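Long-range contacts in uncharacterized conserved protein YiiM (Geobacillus stearothermophilus, PDB 5YHH), which is a MOSC-domain protein linked to hydroxylaminopurine resistance, probably a molybdenum-cofactor-dependent oxidoreductase: residues Tyr68-His72 with Lys146-Tyr150; Met7-Asn13 with Glu91-Gly97; Met194-Ala198 with Phe211-Leu215. All coordinates share one frame; numbering follows the deposited sequence.

Contact 1. Residues Tyr68-His72 with Lys146-Tyr150; sequences YPSEH and KSGFY
In the MOSC domain, where strand 65-69 runs out into helix 71-80, Y68 and H72 grip the loop K146-G148 that leads into the neighbouring antiparallel strand 149-153. The phenol of Y68 reaches over this loop: OH donates to the carbonyl O of K146 across 2.6 Å, arriving 48° out of the carbonyl plane and so not on a lone pair. That reach depends on the first torsion, which sets CG anti to the main-chain nitrogen (chi1 -160°) although CB itself points away from the loop. W76 is a second hydrogen-bond partner of the hydroxyl, and F89 stacks on the ring. The backbone of S147 and G148 passes close to the ring, with CE1 of Y68 3.5 Å from C of S147. CA of G148 meets CD of P69 at 3.8 Å; further along, CG of P69 lies loosely against CE2 of F149, 4.3 Å away.

H72 turns its imidazole to the aliphatic part of K146, which lies across one face. CG of K146 sits 3.7 Å from the ring centroid, almost on the normal, a CH-pi contact, while NE2 of H72 is hydrogen-bonded to E100. The lysine bends at its last torsion (chi4 -71°), and one water in the imidazole plane joins the two ends, 3.0 Å from H72 ND1 and 2.9 Å from K146 NZ.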
ATOM      1  N   TYR A  68      -1.670   4.857  -1.260  1.00 21.30           N
ATOM      2  CA  TYR A  68      -0.793   5.367  -2.323  1.00 20.40           C
ATOM      3  C   TYR A  68      -0.416   6.821  -2.078  1.00 20.14           C
ATOM      4  O   TYR A  68      -1.280   7.630  -1.763  1.00 20.63           O
ATOM      5  CB  TYR A  68      -1.424   5.215  -3.714  1.00 20.39           C
ATOM      6  CG  TYR A  68      -0.376   5.287  -4.766  1.00 19.87           C
ATOM      7  CD1 TYR A  68       0.416   4.188  -5.050  1.00 21.75           C
ATOM      8  CD2 TYR A  68      -0.129   6.466  -5.431  1.00 21.77           C
ATOM      9  CE1 TYR A  68       1.404   4.260  -5.986  1.00 21.15           C
ATOM     10  CE2 TYR A  68       0.838   6.544  -6.384  1.00 22.31           C
ATOM     11  CZ  TYR A  68       1.613   5.449  -6.660  1.00 21.02           C
ATOM     12  OH  TYR A  68       2.622   5.507  -7.591  1.00 22.58           O
ATOM     13  N   PRO A  69       0.885   7.151  -2.180  1.00 20.85           N
ATOM     14  CA  PRO A  69       1.322   8.514  -1.998  1.00 21.00           C
ATOM     15  C   PRO A  69       0.870   9.430  -3.124  1.00 21.99           C
ATOM     16  O   PRO A  69       1.297   9.234  -4.264  1.00 21.45           O
ATOM     17  CB  PRO A  69       2.850   8.390  -1.997  1.00 22.01           C
ATOM     18  CG  PRO A  69       3.111   6.952  -1.560  1.00 22.93           C
ATOM     19  CD  PRO A  69       2.026   6.208  -2.210  1.00 21.24           C
ATOM     20  N   SER A  70       0.059  10.436  -2.814  1.00 21.79           N
ATOM     21  CA  SER A  70      -0.380  11.405  -3.831  1.00 23.07           C
ATOM     22  C   SER A  70       0.806  12.106  -4.524  1.00 24.60           C
ATOM     23  O   SER A  70       0.713  12.534  -5.709  1.00 25.67           O
ATOM     24  CB  SER A  70      -1.343  12.449  -3.224  1.00 23.20           C
ATOM     25  OG  SER A  70      -0.717  13.249  -2.210  1.00 25.62           O
ATOM     26  N   GLU A  71       1.926  12.236  -3.808  1.00 25.38           N
ATOM     27  CA  GLU A  71       3.094  12.912  -4.366  1.00 27.05           C
ATOM     28  C   GLU A  71       3.462  12.313  -5.710  1.00 26.05           C
ATOM     29  O   GLU A  71       3.891  13.018  -6.600  1.00 25.77           O
ATOM     30  CB  GLU A  71       4.307  12.861  -3.419  1.00 28.91           C
ATOM     31  CG  GLU A  71       4.173  13.719  -2.142  1.00 29.95           C
ATOM     32  CD  GLU A  71       3.455  13.002  -0.999  1.00 29.73           C
ATOM     33  OE1 GLU A  71       2.818  11.946  -1.249  1.00 27.45           O
ATOM     34  OE2 GLU A  71       3.496  13.506   0.164  1.00 26.50           O
ATOM     35  N   HIS A  72       3.298  10.997  -5.857  1.00 23.96           N
ATOM     36  CA  HIS A  72       3.726  10.324  -7.076  1.00 23.56           C
ATOM     37  C   HIS A  72       2.871  10.673  -8.281  1.00 23.60           C
ATOM     38  O   HIS A  72       3.317  10.518  -9.424  1.00 24.50           O
ATOM     39  CB  HIS A  72       3.722   8.805  -6.869  1.00 22.17           C
ATOM     40  CG  HIS A  72       4.672   8.359  -5.817  1.00 21.95           C
ATOM     41  ND1 HIS A  72       5.846   9.033  -5.539  1.00 24.28           N
ATOM     42  CD2 HIS A  72       4.619   7.313  -4.958  1.00 23.16           C
ATOM     43  CE1 HIS A  72       6.483   8.403  -4.563  1.00 27.40           C
ATOM     44  NE2 HIS A  72       5.756   7.361  -4.191  1.00 24.39           N
ATOM     45  N   LYS A 146       7.577   3.459  -6.971  1.00 24.76           N
ATOM     46  CA  LYS A 146       6.428   4.297  -6.601  1.00 24.33           C
ATOM     47  C   LYS A 146       5.194   3.419  -6.548  1.00 24.46           C
ATOM     48  O   LYS A 146       4.274   3.534  -7.361  1.00 24.24           O
ATOM     49  CB  LYS A 146       6.251   5.459  -7.585  1.00 25.19           C
ATOM     50  CG  LYS A 146       7.478   6.370  -7.646  1.00 25.59           C
ATOM     51  CD  LYS A 146       7.328   7.504  -8.693  1.00 29.09           C
ATOM     52  CE  LYS A 146       8.663   8.283  -8.977  1.00 31.30           C
ATOM     53  NZ  LYS A 146       9.056   9.140  -7.842  1.00 32.99           N
ATOM     54  N   SER A 147       5.182   2.553  -5.540  1.00 23.93           N
ATOM     55  CA  SER A 147       4.255   1.427  -5.453  1.00 23.61           C
ATOM     56  C   SER A 147       3.149   1.615  -4.440  1.00 22.49           C
ATOM     57  O   SER A 147       2.082   0.980  -4.541  1.00 22.54           O
ATOM     58  CB  SER A 147       5.043   0.167  -5.036  1.00 24.64           C
ATOM     59  OG  SER A 147       5.567   0.302  -3.706  1.00 24.88           O
ATOM     60  N   GLY A 148       3.400   2.424  -3.425  1.00 22.89           N
ATOM     61  CA  GLY A 148       2.528   2.391  -2.237  1.00 22.54           C
ATOM     62  C   GLY A 148       2.662   1.090  -1.439  1.00 22.21           C
ATOM     63  O   GLY A 148       3.604   0.329  -1.614  1.00 23.04           O
ATOM     64  N   PHE A 149       1.720   0.853  -0.532  1.00 22.11           N
ATOM     65  CA  PHE A 149       1.889  -0.180   0.513  1.00 23.27           C
ATOM     66  C   PHE A 149       0.539  -0.458   1.171  1.00 22.61           C
ATOM     67  O   PHE A 149      -0.427   0.312   1.020  1.00 22.24           O
ATOM     68  CB  PHE A 149       2.931   0.242   1.572  1.00 24.75           C
ATOM     69  CG  PHE A 149       2.857   1.739   1.944  1.00 26.58           C
ATOM     70  CD1 PHE A 149       1.928   2.189   2.842  1.00 30.40           C
ATOM     71  CD2 PHE A 149       3.654   2.658   1.312  1.00 28.25           C
ATOM     72  CE1 PHE A 149       1.833   3.547   3.161  1.00 29.99           C
ATOM     73  CE2 PHE A 149       3.567   4.044   1.624  1.00 32.58           C
ATOM     74  CZ  PHE A 149       2.650   4.465   2.544  1.00 30.99           C
ATOM     75  N   TYR A 150       0.472  -1.552   1.913  1.00 22.61           N
ATOM     76  CA  TYR A 150      -0.750  -1.896   2.588  1.00 23.32           C
ATOM     77  C   TYR A 150      -0.594  -1.710   4.096  1.00 23.43           C
ATOM     78  O   TYR A 150       0.506  -1.836   4.631  1.00 22.71           O
ATOM     79  CB  TYR A 150      -1.068  -3.374   2.352  1.00 24.35           C
ATOM     80  CG  TYR A 150      -1.604  -3.710   1.004  1.00 26.40           C
ATOM     81  CD1 TYR A 150      -0.750  -4.103  -0.022  1.00 29.53           C
ATOM     82  CD2 TYR A 150      -2.973  -3.727   0.771  1.00 29.95           C
ATOM     83  CE1 TYR A 150      -1.245  -4.477  -1.256  1.00 32.52           C
ATOM     84  CE2 TYR A 150      -3.480  -4.101  -0.461  1.00 32.34           C
ATOM     85  CZ  TYR A 150      -2.615  -4.443  -1.463  1.00 32.62           C
ATOM     86  OH  TYR A 150      -3.113  -4.796  -2.662  1.00 34.48           O
TER
HETATM   87  O   HOH W   1       7.304  11.236  -6.874  1.00 40.86           O

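Contact 2. Residues Met7-Asn13 with Glu91-Gly97; sequences MQIVSIN and ENWTLLG
I9 CD1 stands over the middle of the six-membered ring of W93, 3.5 Å from its centroid and 6° off the normal, a CH-pi contact at the apolar centre of the strand pair. I9 CG1 meets CD2 of L95, and I159 packs on both I9 and W93 from strand 157-159. On the other face of the sheet, the side chains of Q8 and L96 run alongside each other, while V10, at the bulge, brings CG1 to CB of L96 at 3.8 Å.

Q8 and L96 form a hydrogen-bonded pair, each N donating to the other's O. Beyond them the register slips by one residue: T94 O takes V10 N at 2.8 Å and, weakly, S11 N, while T94 N returns a bond to S11 O.

At the polar end N13 N donates to N92 O. With CG anti to its carbonyl carbon (chi1 -47°), the N13 side chain swings across, where ND2 uses both hydrogens within its amide plane, on T94 OG1 at 2.9 Å and on E91 O at 3.1 Å. T94 OG1 donates to E91 OE2 on the anti side of the carboxylate, and S11 OG donates to N13 OD1 at 2.7 Å. These bonds hold the N13 amide from both ends and fix its rotation. With V10 and S11 both opposite T94, the arrangement is a classic beta bulge in an antiparallel strand pair of the MOSC sheet.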
ATOM      1  N   MET A   7       1.072  14.894   7.425  1.00 41.75           N
ATOM      2  CA  MET A   7       0.901  13.494   7.094  1.00 39.40           C
ATOM      3  C   MET A   7      -0.590  13.226   7.285  1.00 36.69           C
ATOM      4  O   MET A   7      -1.098  13.318   8.427  1.00 34.52           O
ATOM      5  CB  MET A   7       1.722  12.635   8.048  1.00 40.64           C
ATOM      6  CG  MET A   7       3.232  12.714   7.822  1.00 44.98           C
ATOM      7  SD  MET A   7       4.198  12.182   9.276  1.00 54.80           S
ATOM      8  CE  MET A   7       3.113  11.011  10.110  1.00 48.25           C
ATOM      9  N   GLN A   8      -1.285  12.922   6.184  1.00 32.61           N
ATOM     10  CA  GLN A   8      -2.712  12.688   6.243  1.00 32.53           C
ATOM     11  C   GLN A   8      -3.245  11.785   5.160  1.00 29.88           C
ATOM     12  O   GLN A   8      -2.550  11.499   4.194  1.00 28.89           O
ATOM     13  CB  GLN A   8      -3.461  14.024   6.200  1.00 34.61           C
ATOM     14  CG  GLN A   8      -3.158  14.839   5.009  1.00 37.24           C
ATOM     15  CD  GLN A   8      -3.966  16.102   4.954  1.00 44.90           C
ATOM     16  OE1 GLN A   8      -5.087  16.107   4.445  1.00 49.54           O
ATOM     17  NE2 GLN A   8      -3.393  17.195   5.446  1.00 47.08           N
ATOM     18  N   ILE A   9      -4.498  11.372   5.329  1.00 28.32           N
ATOM     19  CA  ILE A   9      -5.298  10.721   4.293  1.00 27.16           C
ATOM     20  C   ILE A   9      -6.002  11.842   3.554  1.00 28.30           C
ATOM     21  O   ILE A   9      -6.977  12.391   4.047  1.00 29.40           O
ATOM     22  CB  ILE A   9      -6.359   9.726   4.911  1.00 27.57           C
ATOM     23  CG1 ILE A   9      -5.670   8.712   5.810  1.00 25.70           C
ATOM     24  CG2 ILE A   9      -7.157   9.005   3.818  1.00 27.19           C
ATOM     25  CD1 ILE A   9      -6.634   7.864   6.773  1.00 26.16           C
ATOM     26  N   VAL A  10      -5.527  12.217   2.365  1.00 27.87           N
ATOM     27  CA  VAL A  10      -6.186  13.329   1.670  1.00 29.14           C
ATOM     28  C   VAL A  10      -7.465  12.867   1.010  1.00 28.35           C
ATOM     29  O   VAL A  10      -8.395  13.653   0.885  1.00 29.71           O
ATOM     30  CB  VAL A  10      -5.323  14.127   0.654  1.00 30.65           C
ATOM     31  CG1 VAL A  10      -4.467  15.157   1.368  1.00 34.72           C
ATOM     32  CG2 VAL A  10      -4.550  13.229  -0.308  1.00 28.32           C
ATOM     33  N   SER A  11      -7.571  11.576   0.703  1.00 26.33           N
ATOM     34  CA  SER A  11      -8.781  11.061   0.101  1.00 25.87           C
ATOM     35  C   SER A  11      -9.017   9.642   0.505  1.00 26.23           C
ATOM     36  O   SER A  11      -8.089   8.850   0.592  1.00 25.76           O
ATOM     37  CB  SER A  11      -8.741  11.177  -1.437  1.00 26.03           C
ATOM     38  OG  SER A  11     -10.012  10.869  -1.991  1.00 25.01           O
ATOM     39  N   ILE A  12     -10.272   9.342   0.806  1.00 27.11           N
ATOM     40  CA  ILE A  12     -10.709   7.991   1.054  1.00 26.70           C
ATOM     41  C   ILE A  12     -11.539   7.662  -0.160  1.00 26.94           C
ATOM     42  O   ILE A  12     -12.466   8.394  -0.488  1.00 28.96           O
ATOM     43  CB  ILE A  12     -11.597   7.859   2.316  1.00 26.77           C
ATOM     44  CG1 ILE A  12     -10.872   8.331   3.591  1.00 27.52           C
ATOM     45  CG2 ILE A  12     -12.094   6.437   2.479  1.00 28.74           C
ATOM     46  CD1 ILE A  12     -11.895   8.549   4.791  1.00 26.09           C
ATOM     47  N   ASN A  13     -11.206   6.560  -0.809  1.00 25.95           N
ATOM     48  CA  ASN A  13     -11.818   6.166  -2.054  1.00 27.31           C
ATOM     49  C   ASN A  13     -12.535   4.840  -1.883  1.00 28.61           C
ATOM     50  O   ASN A  13     -11.960   3.922  -1.332  1.00 27.86           O
ATOM     51  CB  ASN A  13     -10.730   6.070  -3.122  1.00 24.94           C
ATOM     52  CG  ASN A  13      -9.801   7.290  -3.103  1.00 25.70           C
ATOM     53  OD1 ASN A  13     -10.272   8.423  -3.164  1.00 25.95           O
ATOM     54  ND2 ASN A  13      -8.497   7.068  -2.988  1.00 22.53           N
ATOM     55  N   GLU A  91      -6.298   2.883  -4.873  1.00 23.94           N
ATOM     56  CA  GLU A  91      -6.010   2.898  -3.435  1.00 23.39           C
ATOM     57  C   GLU A  91      -7.255   3.236  -2.592  1.00 23.82           C
ATOM     58  O   GLU A  91      -8.072   4.046  -2.994  1.00 25.12           O
ATOM     59  CB  GLU A  91      -4.833   3.839  -3.120  1.00 23.42           C
ATOM     60  CG  GLU A  91      -5.098   5.362  -3.271  1.00 21.49           C
ATOM     61  CD  GLU A  91      -5.176   5.913  -4.640  1.00 22.70           C
ATOM     62  OE1 GLU A  91      -5.131   5.143  -5.645  1.00 22.59           O
ATOM     63  OE2 GLU A  91      -5.233   7.187  -4.727  1.00 20.86           O
ATOM     64  N   ASN A  92      -7.417   2.592  -1.442  1.00 23.36           N
ATOM     65  CA  ASN A  92      -8.429   3.020  -0.455  1.00 23.48           C
ATOM     66  C   ASN A  92      -8.120   4.394   0.095  1.00 23.00           C
ATOM     67  O   ASN A  92      -9.031   5.238   0.264  1.00 24.22           O
ATOM     68  CB  ASN A  92      -8.502   2.028   0.717  1.00 23.92           C
ATOM     69  CG  ASN A  92      -8.773   0.624   0.281  1.00 27.90           C
ATOM     70  OD1 ASN A  92      -7.847  -0.185   0.059  1.00 27.97           O
ATOM     71  ND2 ASN A  92     -10.047   0.315   0.100  1.00 31.04           N
ATOM     72  N   TRP A  93      -6.836   4.633   0.379  1.00 22.10           N
ATOM     73  CA  TRP A  93      -6.365   5.847   1.042  1.00 22.17           C
ATOM     74  C   TRP A  93      -5.290   6.499   0.162  1.00 22.45           C
ATOM     75  O   TRP A  93      -4.246   5.899  -0.100  1.00 20.25           O
ATOM     76  CB  TRP A  93      -5.717   5.505   2.381  1.00 23.20           C
ATOM     77  CG  TRP A  93      -6.618   5.068   3.488  1.00 23.14           C
ATOM     78  CD1 TRP A  93      -7.953   4.781   3.421  1.00 27.14           C
ATOM     79  CD2 TRP A  93      -6.207   4.778   4.825  1.00 23.46           C
ATOM     80  NE1 TRP A  93      -8.403   4.347   4.662  1.00 27.34           N
ATOM     81  CE2 TRP A  93      -7.348   4.359   5.537  1.00 26.20           C
ATOM     82  CE3 TRP A  93      -4.985   4.868   5.493  1.00 25.02           C
ATOM     83  CZ2 TRP A  93      -7.296   4.013   6.897  1.00 28.50           C
ATOM     84  CZ3 TRP A  93      -4.923   4.539   6.811  1.00 26.41           C
ATOM     85  CH2 TRP A  93      -6.080   4.111   7.517  1.00 26.87           C
ATOM     86  N   THR A  94      -5.591   7.703  -0.313  1.00 22.12           N
ATOM     87  CA  THR A  94      -4.623   8.543  -0.962  1.00 22.50           C
ATOM     88  C   THR A  94      -3.944   9.339   0.126  1.00 22.62           C
ATOM     89  O   THR A  94      -4.591  10.056   0.888  1.00 22.77           O
ATOM     90  CB  THR A  94      -5.289   9.501  -1.946  1.00 22.71           C
ATOM     91  OG1 THR A  94      -6.095   8.744  -2.844  1.00 24.36           O
ATOM     92  CG2 THR A  94      -4.205  10.271  -2.712  1.00 23.31           C
ATOM     93  N   LEU A  95      -2.625   9.223   0.195  1.00 23.22           N
ATOM     94  CA  LEU A  95      -1.893   9.803   1.293  1.00 23.83           C
ATOM     95  C   LEU A  95      -1.178  11.063   0.891  1.00 25.48           C
ATOM     96  O   LEU A  95      -0.931  11.324  -0.296  1.00 24.16           O
ATOM     97  CB  LEU A  95      -0.883   8.792   1.812  1.00 23.99           C
ATOM     98  CG  LEU A  95      -1.385   7.467   2.388  1.00 24.47           C
ATOM     99  CD1 LEU A  95      -0.228   6.719   3.116  1.00 24.75           C
ATOM    100  CD2 LEU A  95      -2.577   7.661   3.310  1.00 25.15           C
ATOM    101  N   LEU A  96      -0.883  11.874   1.898  1.00 26.08           N
ATOM    102  CA  LEU A  96       0.025  13.016   1.755  1.00 27.95           C
ATOM    103  C   LEU A  96       1.069  12.957   2.886  1.00 28.65           C
ATOM    104  O   LEU A  96       0.731  12.653   4.040  1.00 28.41           O
ATOM    105  CB  LEU A  96      -0.766  14.327   1.798  1.00 28.81           C
ATOM    106  CG  LEU A  96       0.034  15.594   1.615  1.00 32.62           C
ATOM    107  CD1 LEU A  96       0.486  15.732   0.117  1.00 31.88           C
ATOM    108  CD2 LEU A  96      -0.830  16.801   2.062  1.00 36.40           C
ATOM    109  N   GLY A  97       2.332  13.221   2.552  1.00 29.72           N
ATOM    110  CA  GLY A  97       3.419  13.242   3.528  1.00 30.89           C
ATOM    111  C   GLY A  97       4.045  11.917   3.920  1.00 31.63           C
ATOM    112  O   GLY A  97       4.855  11.875   4.845  1.00 33.15           O
TER

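Contact 3. Residues Met194-Ala198 with Phe211-Leu215; sequences MKQIA and FQKRL
The YiiM-like three-helix domain at the C-terminal end of the chain brings helix 191-199 against the last turn of helix 205-213, and F211 fills the space between them. M194 and I197 meet its ring obliquely at two para-related corners: CD1 lies 3.6 Å from CG of M194, and CE2 3.5 Å from CG2 of I197. Closer to the backbones, CB of F211 meets CB of A198 at 3.9 Å.

M194 carries the contact beyond the ring. Its SD makes an oblique Met-aromatic contact, 5.1 Å from the centroid of F211, and lies 4.0 Å from CD of R214, whose side chain crosses the methionine at about a right angle. A bend at the last torsion (chi3 -65°) turns CE aside to CD1 of L215, 3.8 Å away, and CD2 of the leucine reaches the backbone N of K195. R214 is where the chain leaves helical geometry; its NH1 is hydrogen-bonded to Y184 O, and the side chain makes a cation-pi contact with the Y184 ring. As Y179 and I183 of helix 177-185 pack on I197, and I183 also on M194, M194, I197, A198 and F211 belong to the apolar interior of a small three-helix bundle, with R214 and L215 at its margin.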
ATOM      1  N   MET A 194      17.139 -10.853   3.066  1.00 58.42           N
ATOM      2  CA  MET A 194      15.860 -11.559   3.025  1.00 56.27           C
ATOM      3  C   MET A 194      15.496 -12.189   4.375  1.00 56.56           C
ATOM      4  O   MET A 194      14.365 -12.015   4.844  1.00 53.60           O
ATOM      5  CB  MET A 194      15.835 -12.600   1.897  1.00 58.41           C
ATOM      6  CG  MET A 194      15.810 -11.974   0.487  1.00 58.46           C
ATOM      7  SD  MET A 194      15.594 -13.199  -0.832  1.00 62.77           S
ATOM      8  CE  MET A 194      17.104 -14.150  -0.666  1.00 69.08           C
ATOM      9  N   LYS A 195      16.441 -12.889   5.006  1.00 60.57           N
ATOM     10  CA  LYS A 195      16.192 -13.502   6.316  1.00 61.86           C
ATOM     11  C   LYS A 195      15.703 -12.444   7.311  1.00 58.76           C
ATOM     12  O   LYS A 195      14.747 -12.669   8.051  1.00 57.57           O
ATOM     13  CB  LYS A 195      17.440 -14.214   6.868  1.00 67.63           C
ATOM     14  CG  LYS A 195      17.134 -15.182   8.031  1.00 70.63           C
ATOM     15  CD  LYS A 195      18.352 -16.034   8.435  1.00 77.03           C
ATOM     16  CE  LYS A 195      17.956 -17.492   8.710  1.00 80.45           C
ATOM     17  NZ  LYS A 195      19.006 -18.313   9.399  1.00 86.67           N
ATOM     18  N   GLN A 196      16.351 -11.284   7.306  1.00 58.04           N
ATOM     19  CA  GLN A 196      15.995 -10.191   8.211  1.00 55.87           C
ATOM     20  C   GLN A 196      14.564  -9.666   7.997  1.00 50.28           C
ATOM     21  O   GLN A 196      13.808  -9.474   8.953  1.00 49.69           O
ATOM     22  CB  GLN A 196      16.981  -9.049   8.021  1.00 57.20           C
ATOM     23  CG  GLN A 196      16.575  -7.773   8.720  1.00 56.69           C
ATOM     24  CD  GLN A 196      17.399  -6.599   8.264  1.00 59.03           C
ATOM     25  OE1 GLN A 196      18.072  -5.972   9.075  1.00 62.58           O
ATOM     26  NE2 GLN A 196      17.355  -6.294   6.956  1.00 57.31           N
ATOM     27  N   ILE A 197      14.199  -9.433   6.744  1.00 46.81           N
ATOM     28  CA  ILE A 197      12.854  -8.964   6.429  1.00 41.93           C
ATOM     29  C   ILE A 197      11.819 -10.058   6.736  1.00 41.68           C
ATOM     30  O   ILE A 197      10.778  -9.783   7.321  1.00 39.63           O
ATOM     31  CB  ILE A 197      12.735  -8.502   4.958  1.00 39.46           C
ATOM     32  CG1 ILE A 197      13.646  -7.276   4.702  1.00 40.09           C
ATOM     33  CG2 ILE A 197      11.306  -8.182   4.651  1.00 34.28           C
ATOM     34  CD1 ILE A 197      13.952  -6.978   3.205  1.00 34.26           C
ATOM     35  N   ALA A 198      12.116 -11.291   6.336  1.00 43.81           N
ATOM     36  CA  ALA A 198      11.256 -12.428   6.637  1.00 44.90           C
ATOM     37  C   ALA A 198      11.051 -12.634   8.148  1.00 46.26           C
ATOM     38  O   ALA A 198      10.031 -13.181   8.559  1.00 46.36           O
ATOM     39  CB  ALA A 198      11.820 -13.694   6.014  1.00 48.46           C
ATOM     40  N   PHE A 211       9.982 -14.978   0.632  1.00 50.61           N
ATOM     41  CA  PHE A 211      11.374 -14.827   1.065  1.00 52.43           C
ATOM     42  C   PHE A 211      11.925 -16.152   1.626  1.00 57.80           C
ATOM     43  O   PHE A 211      13.142 -16.380   1.611  1.00 60.20           O
ATOM     44  CB  PHE A 211      11.515 -13.728   2.128  1.00 49.66           C
ATOM     45  CG  PHE A 211      11.449 -12.305   1.591  1.00 45.50           C
ATOM     46  CD1 PHE A 211      12.210 -11.905   0.515  1.00 46.04           C
ATOM     47  CD2 PHE A 211      10.654 -11.354   2.219  1.00 41.12           C
ATOM     48  CE1 PHE A 211      12.151 -10.601   0.067  1.00 44.75           C
ATOM     49  CE2 PHE A 211      10.606 -10.047   1.770  1.00 39.23           C
ATOM     50  CZ  PHE A 211      11.347  -9.678   0.706  1.00 40.87           C
ATOM     51  N   GLN A 212      11.032 -17.007   2.132  1.00 59.92           N
ATOM     52  CA  GLN A 212      11.394 -18.359   2.588  1.00 65.75           C
ATOM     53  C   GLN A 212      11.477 -19.423   1.468  1.00 70.49           C
ATOM     54  O   GLN A 212      12.261 -20.378   1.588  1.00 75.93           O
ATOM     55  CB  GLN A 212      10.423 -18.814   3.679  1.00 65.96           C
ATOM     56  CG  GLN A 212      10.567 -18.026   4.984  1.00 64.92           C
ATOM     57  CD  GLN A 212       9.565 -18.462   6.053  1.00 68.17           C
ATOM     58  OE1 GLN A 212       8.547 -19.098   5.755  1.00 69.04           O
ATOM     59  NE2 GLN A 212       9.858 -18.126   7.307  1.00 69.78           N
ATOM     60  N   LYS A 213      10.687 -19.280   0.396  1.00 70.23           N
ATOM     61  CA  LYS A 213      10.851 -20.133  -0.803  1.00 75.04           C
ATOM     62  C   LYS A 213      12.183 -19.756  -1.456  1.00 76.60           C
ATOM     63  O   LYS A 213      13.043 -20.608  -1.617  1.00 81.17           O
ATOM     64  CB  LYS A 213       9.729 -19.995  -1.848  1.00 74.40           C
ATOM     65  CG  LYS A 213       8.284 -19.939  -1.367  1.00 73.40           C
ATOM     66  CD  LYS A 213       7.810 -21.201  -0.656  1.00 79.06           C
ATOM     67  CE  LYS A 213       6.279 -21.334  -0.735  1.00 79.44           C
ATOM     68  NZ  LYS A 213       5.671 -21.841   0.524  1.00 81.09           N
ATOM     69  N   ARG A 214      12.368 -18.482  -1.820  1.00 72.78           N
ATOM     70  CA  ARG A 214      13.732 -17.987  -2.077  1.00 74.52           C
ATOM     71  C   ARG A 214      14.430 -18.232  -0.750  1.00 76.61           C
ATOM     72  O   ARG A 214      13.747 -18.288   0.261  1.00 75.69           O
ATOM     73  CB  ARG A 214      13.771 -16.495  -2.375  1.00 69.57           C
ATOM     74  CG  ARG A 214      12.910 -16.026  -3.518  1.00 66.69           C
ATOM     75  CD  ARG A 214      12.913 -14.498  -3.559  1.00 61.30           C
ATOM     76  NE  ARG A 214      11.890 -13.969  -4.442  1.00 58.34           N
ATOM     77  CZ  ARG A 214      11.756 -12.678  -4.747  1.00 57.14           C
ATOM     78  NH1 ARG A 214      12.592 -11.769  -4.252  1.00 55.66           N
ATOM     79  NH2 ARG A 214      10.773 -12.293  -5.556  1.00 56.61           N
ATOM     80  N   LEU A 215      15.750 -18.380  -0.709  1.00 80.83           N
ATOM     81  CA  LEU A 215      16.427 -18.737   0.562  1.00 83.45           C
ATOM     82  C   LEU A 215      16.394 -20.277   0.765  1.00 89.12           C
ATOM     83  O   LEU A 215      16.768 -20.767   1.822  1.00 92.08           O
ATOM     84  CB  LEU A 215      15.774 -17.991   1.762  1.00 78.42           C
ATOM     85  CG  LEU A 215      16.500 -17.283   2.920  1.00 77.93           C
ATOM     86  CD1 LEU A 215      17.576 -16.341   2.426  1.00 78.23           C
ATOM     87  CD2 LEU A 215      15.493 -16.481   3.758  1.00 70.73           C
TER

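From the N terminus, strand 8-19 opens contact 2, which closes only when the chain returns as strand 93-96. Contact 1 opens inside that loop, at residues 68-72, and closes after it, at 146-150, so the two cross along the chain. They also touch: S70 OG and E71 OE2 make probable hydrogen bonds to L95 O and G97 N, and strands 65-69 and 93-96 are neighbours in one sheet. Together they join strands 8-19, 93-96, 65-69 and 149-153. Contact 3 follows in series, closing a short loop between helices 191-199 and 205-213; its centre lies about 24 Å from that of contact 1 and about 30 Å from that of contact 2.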